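Long-range contacts in Ice-binding protein (Flavobacteriaceae bacterium, PDB 5UYT), which probably binds ice crystals and so acts as an antifreeze protein of an Antarctic bacterium, through domains built as right-handed beta-helices: residues L127-N132 with D155-T160; T133-T138 with V161-V166. All coordinates share one frame; numbering follows the deposited sequence.

Contact 1: residues L127-N132 with D155-T160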
# COMPACT_ATOMS: atom_id res chain seq x y z
N LEU A 127 19.62 -12.34 -18.91
CA LEU A 127 19.29 -13.11 -17.72
C LEU A 127 17.85 -13.63 -17.86
O LEU A 127 16.94 -12.85 -18.05
CB LEU A 127 19.45 -12.26 -16.47
CG LEU A 127 19.00 -12.87 -15.13
CD1 LEU A 127 19.91 -14.01 -14.69
CD2 LEU A 127 18.93 -11.78 -14.07
N SER A 128 17.68 -14.95 -17.78
CA SER A 128 16.38 -15.59 -17.90
C SER A 128 16.18 -16.45 -16.68
O SER A 128 17.16 -16.88 -16.06
CB SER A 128 16.34 -16.51 -19.12
OG SER A 128 16.24 -15.72 -20.28
N SER A 129 14.93 -16.70 -16.31
CA SER A 129 14.66 -17.73 -15.30
C SER A 129 13.71 -18.76 -15.88
O SER A 129 12.97 -18.47 -16.84
CB SER A 129 14.05 -17.11 -14.03
OG SER A 129 12.75 -16.57 -14.31
N ALA A 130 13.74 -19.96 -15.29
CA ALA A 130 12.76 -21.01 -15.56
C ALA A 130 11.52 -20.78 -14.71
O ALA A 130 11.60 -20.10 -13.68
CB ALA A 130 13.38 -22.38 -15.24
N ALA A 131 10.38 -21.31 -15.13
CA ALA A 131 9.15 -21.15 -14.34
C ALA A 131 9.40 -21.65 -12.93
O ALA A 131 10.11 -22.67 -12.74
CB ALA A 131 7.99 -21.90 -14.99
N ASN A 132 8.88 -20.91 -11.95
CA ASN A 132 8.86 -21.32 -10.52
C ASN A 132 10.20 -21.21 -9.83
O ASN A 132 10.36 -21.70 -8.72
CB ASN A 132 8.33 -22.74 -10.34
CG ASN A 132 7.02 -22.98 -11.07
OD1 ASN A 132 6.07 -22.24 -10.88
ND2 ASN A 132 6.99 -23.98 -11.93
N ASP A 155 14.33 -11.63 -18.64
CA ASP A 155 13.02 -12.29 -18.83
C ASP A 155 12.79 -13.30 -17.72
O ASP A 155 13.46 -14.35 -17.66
CB ASP A 155 12.94 -12.98 -20.21
CG ASP A 155 11.50 -13.31 -20.60
OD1 ASP A 155 10.82 -14.01 -19.82
OD2 ASP A 155 11.06 -12.89 -21.69
N LEU A 156 11.87 -12.97 -16.82
CA LEU A 156 11.57 -13.85 -15.70
C LEU A 156 10.30 -14.63 -15.96
O LEU A 156 9.24 -14.03 -16.19
CB LEU A 156 11.53 -13.07 -14.37
CG LEU A 156 12.80 -12.25 -14.11
CD1 LEU A 156 12.73 -11.67 -12.71
CD2 LEU A 156 14.07 -13.09 -14.25
N ALA A 157 10.42 -15.97 -15.90
CA ALA A 157 9.35 -16.89 -16.24
C ALA A 157 8.25 -16.89 -15.20
O ALA A 157 8.44 -16.37 -14.09
CB ALA A 157 9.89 -18.30 -16.39
N THR A 158 7.12 -17.48 -15.57
CA THR A 158 5.94 -17.50 -14.72
C THR A 158 6.27 -17.91 -13.27
O THR A 158 7.01 -18.87 -13.02
CB THR A 158 4.86 -18.44 -15.26
OG1 THR A 158 5.42 -19.74 -15.36
CG2 THR A 158 4.45 -18.01 -16.66
N ASN A 159 5.67 -17.17 -12.34
CA ASN A 159 5.81 -17.44 -10.89
C ASN A 159 7.26 -17.37 -10.35
O ASN A 159 7.55 -17.97 -9.31
CB ASN A 159 5.13 -18.76 -10.50
CG ASN A 159 3.65 -18.75 -10.83
OD1 ASN A 159 2.96 -17.77 -10.61
ND2 ASN A 159 3.18 -19.83 -11.43
N THR A 160 8.15 -16.64 -11.01
CA THR A 160 9.51 -16.46 -10.48
C THR A 160 9.48 -15.57 -9.24
O THR A 160 8.92 -14.46 -9.28
CB THR A 160 10.47 -15.87 -11.54
OG1 THR A 160 10.66 -16.85 -12.56
CG2 THR A 160 11.85 -15.52 -10.92
O HOH W 1 12.30 -16.57 -19.06
O HOH W 2 4.70 -21.12 -13.21
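S128 and D155 face each other as a parallel beta bridge, their CA atoms 4.8 Å apart. D155 N donates to L127 O, and D155 O takes the N-H of S129. At S129 a side chain steps into the pairing, and a backbone bond returns at N132. S129 OG lies between its own backbone N and carbonyl carbon, chi1 65°, and this turns it onto the other segment. There it accepts from A157 N at 2.9 Å and donates to T160 OG1 at 2.7 Å. T160 OG1 donates in turn to A157 O, also at 2.7 Å, coming from above the carbonyl plane. A157 O also takes T160 N, from the same face, which closes the type II turn A157-T160. The two hydroxyls thus link one coil to the turn of the next in a chain of hydrogen bonds. A valine in place of T160 would probably leave S129 OG without its acceptor and the turn with the T160 N bond alone. The methyl of A157 lies against the backbone of S129 to A131, its CB 4.3 Å from A131 CB. Further on, N132 N donates to T158 O at 3.0 Å. The amides of N132 and N159 run side by side, their planes 17° apart. A water joins their ends: it donates to N132 OD1, accepts a weak bond from N159 ND2 and bonds T158 OG1. The contact stacks neighbouring coils of the right-handed beta-helix, at a strand and the corner after it. L127 and L156 are buried, and L127 packs on W148 and V150 of strand 146-150. Strand 101-104 flanks 127-129 on one side, and strand 173-175 flanks 154-156 on the other, where Q176 NE2 binds D155 OD1.

Contact 2: residues T133-T138 with V161-V166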
# COMPACT_ATOMS: atom_id res chain seq x y z
N THR A 133 11.17 -20.55 -10.49
CA THR A 133 12.44 -20.21 -9.86
C THR A 133 12.20 -19.40 -8.60
O THR A 133 11.33 -18.52 -8.59
CB THR A 133 13.27 -19.34 -10.82
OG1 THR A 133 13.58 -20.11 -11.98
CG2 THR A 133 14.57 -18.83 -10.15
N GLN A 134 12.99 -19.64 -7.55
CA GLN A 134 12.87 -18.82 -6.33
C GLN A 134 14.22 -18.34 -5.80
O GLN A 134 15.09 -19.16 -5.48
CB GLN A 134 12.14 -19.58 -5.26
CG GLN A 134 10.69 -19.83 -5.64
CD GLN A 134 9.86 -20.28 -4.46
OE1 GLN A 134 8.83 -20.93 -4.64
NE2 GLN A 134 10.28 -19.93 -3.26
N VAL A 135 14.36 -17.03 -5.68
CA VAL A 135 15.50 -16.44 -5.01
C VAL A 135 15.10 -16.16 -3.56
O VAL A 135 14.11 -15.48 -3.32
CB VAL A 135 15.98 -15.17 -5.74
CG1 VAL A 135 17.12 -14.49 -4.97
CG2 VAL A 135 16.45 -15.57 -7.13
N LEU A 136 15.86 -16.73 -2.62
CA LEU A 136 15.51 -16.67 -1.20
C LEU A 136 16.59 -15.92 -0.44
O LEU A 136 17.78 -15.96 -0.82
CB LEU A 136 15.40 -18.10 -0.63
CG LEU A 136 14.55 -19.12 -1.39
CD1 LEU A 136 14.69 -20.52 -0.80
CD2 LEU A 136 13.08 -18.72 -1.41
N LEU A 137 16.18 -15.20 0.61
CA LEU A 137 17.11 -14.50 1.48
C LEU A 137 17.15 -15.15 2.86
O LEU A 137 16.11 -15.53 3.42
CB LEU A 137 16.76 -13.01 1.62
CG LEU A 137 16.53 -12.23 0.32
CD1 LEU A 137 16.02 -10.82 0.63
CD2 LEU A 137 17.77 -12.22 -0.58
N THR A 138 18.35 -15.28 3.42
CA THR A 138 18.46 -15.82 4.78
C THR A 138 19.54 -15.13 5.60
O THR A 138 20.45 -14.48 5.05
CB THR A 138 18.81 -17.32 4.80
OG1 THR A 138 20.09 -17.53 4.17
CG2 THR A 138 17.79 -18.12 4.08
N VAL A 161 10.06 -16.05 -8.15
CA VAL A 161 10.26 -15.22 -6.95
C VAL A 161 11.66 -14.61 -7.04
O VAL A 161 12.67 -15.34 -7.07
CB VAL A 161 10.11 -16.03 -5.68
CG1 VAL A 161 10.50 -15.18 -4.46
CG2 VAL A 161 8.67 -16.56 -5.57
N MET A 162 11.71 -13.28 -7.15
CA MET A 162 12.97 -12.57 -7.41
C MET A 162 13.27 -11.54 -6.31
O MET A 162 12.36 -10.97 -5.72
CB MET A 162 12.94 -11.91 -8.79
CG MET A 162 14.27 -11.31 -9.28
SD MET A 162 15.56 -12.57 -9.45
CE MET A 162 16.67 -11.57 -10.47
N LYS A 163 14.56 -11.33 -6.04
CA LYS A 163 15.01 -10.37 -5.05
C LYS A 163 16.04 -9.44 -5.66
O LYS A 163 16.93 -9.87 -6.42
CB LYS A 163 15.67 -11.07 -3.85
CG LYS A 163 14.82 -12.16 -3.21
CD LYS A 163 13.64 -11.54 -2.48
CE LYS A 163 12.78 -12.63 -1.85
NZ LYS A 163 11.53 -12.02 -1.33
N GLY A 164 15.91 -8.17 -5.30
CA GLY A 164 16.93 -7.19 -5.60
C GLY A 164 16.62 -6.19 -6.68
O GLY A 164 15.59 -6.24 -7.36
N ASN A 165 17.57 -5.29 -6.86
CA ASN A 165 17.49 -4.30 -7.93
C ASN A 165 17.95 -4.89 -9.26
O ASN A 165 19.12 -5.19 -9.41
CB ASN A 165 18.39 -3.16 -7.53
CG ASN A 165 17.88 -2.46 -6.31
OD1 ASN A 165 16.72 -2.05 -6.27
ND2 ASN A 165 18.73 -2.33 -5.29
N VAL A 166 17.02 -5.06 -10.21
CA VAL A 166 17.36 -5.69 -11.50
C VAL A 166 17.61 -4.53 -12.44
O VAL A 166 16.67 -3.83 -12.79
CB VAL A 166 16.20 -6.58 -12.03
CG1 VAL A 166 16.55 -7.11 -13.44
CG2 VAL A 166 15.90 -7.70 -11.04
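V161 N donates to T133 O at 2.8 Å, and V161 O in turn accepts V135 N at 2.8 Å. This pair of bonds straddles Q134 and forms a single backbone bridge between successive coils of the right-handed beta-helix. Strands 134-138 and 161-163 then diverge at 48°, and side chains take over. V135 is buried and serves two neighbours. Its CG2 lies beside M162 SD at 3.9 Å, where V135 and M162 extend together. Its CG1 meets K163 CG at 3.7 Å, where the side chains of V135 and K163 run past one another in opposing senses. On the partly exposed side, Q134 CG rests against V161 CB and CG2, both at 3.8 Å. The aliphatic part of K163 lies between the parting strands, against V135 and L137. A bend at chi2 (-71°) carries it along V135, and K163 CE lies 3.5 Å from V135 O. The ammonium goes on to a salt bridge with E182. K163 N is buried with no partner in the model, consistent with the strands having parted here. The chain turns a corner just after K163. The last touch between the strands is made by L137, whose CG sits 3.9 Å from K163 CG.

How the contacts relate
Both contacts join the same two successive coils: 127-132 runs on into 133-138, and 155-160 into 161-166. Their centres are 11 Å apart. Contact 1 lies nearer the surface and is the more polar, with hydroxyl and water bonds added to the backbone pairing at the corner. Contact 2 has no exposed residue among those that touch. It has two backbone bonds, against three in contact 1, and otherwise relies on aliphatic packing as its strands part. The two meet in the coil interior, where L156 CD1 touches M162 CG at 3.8 Å. They also meet at the corner, where T160 CG2 packs on T133 O.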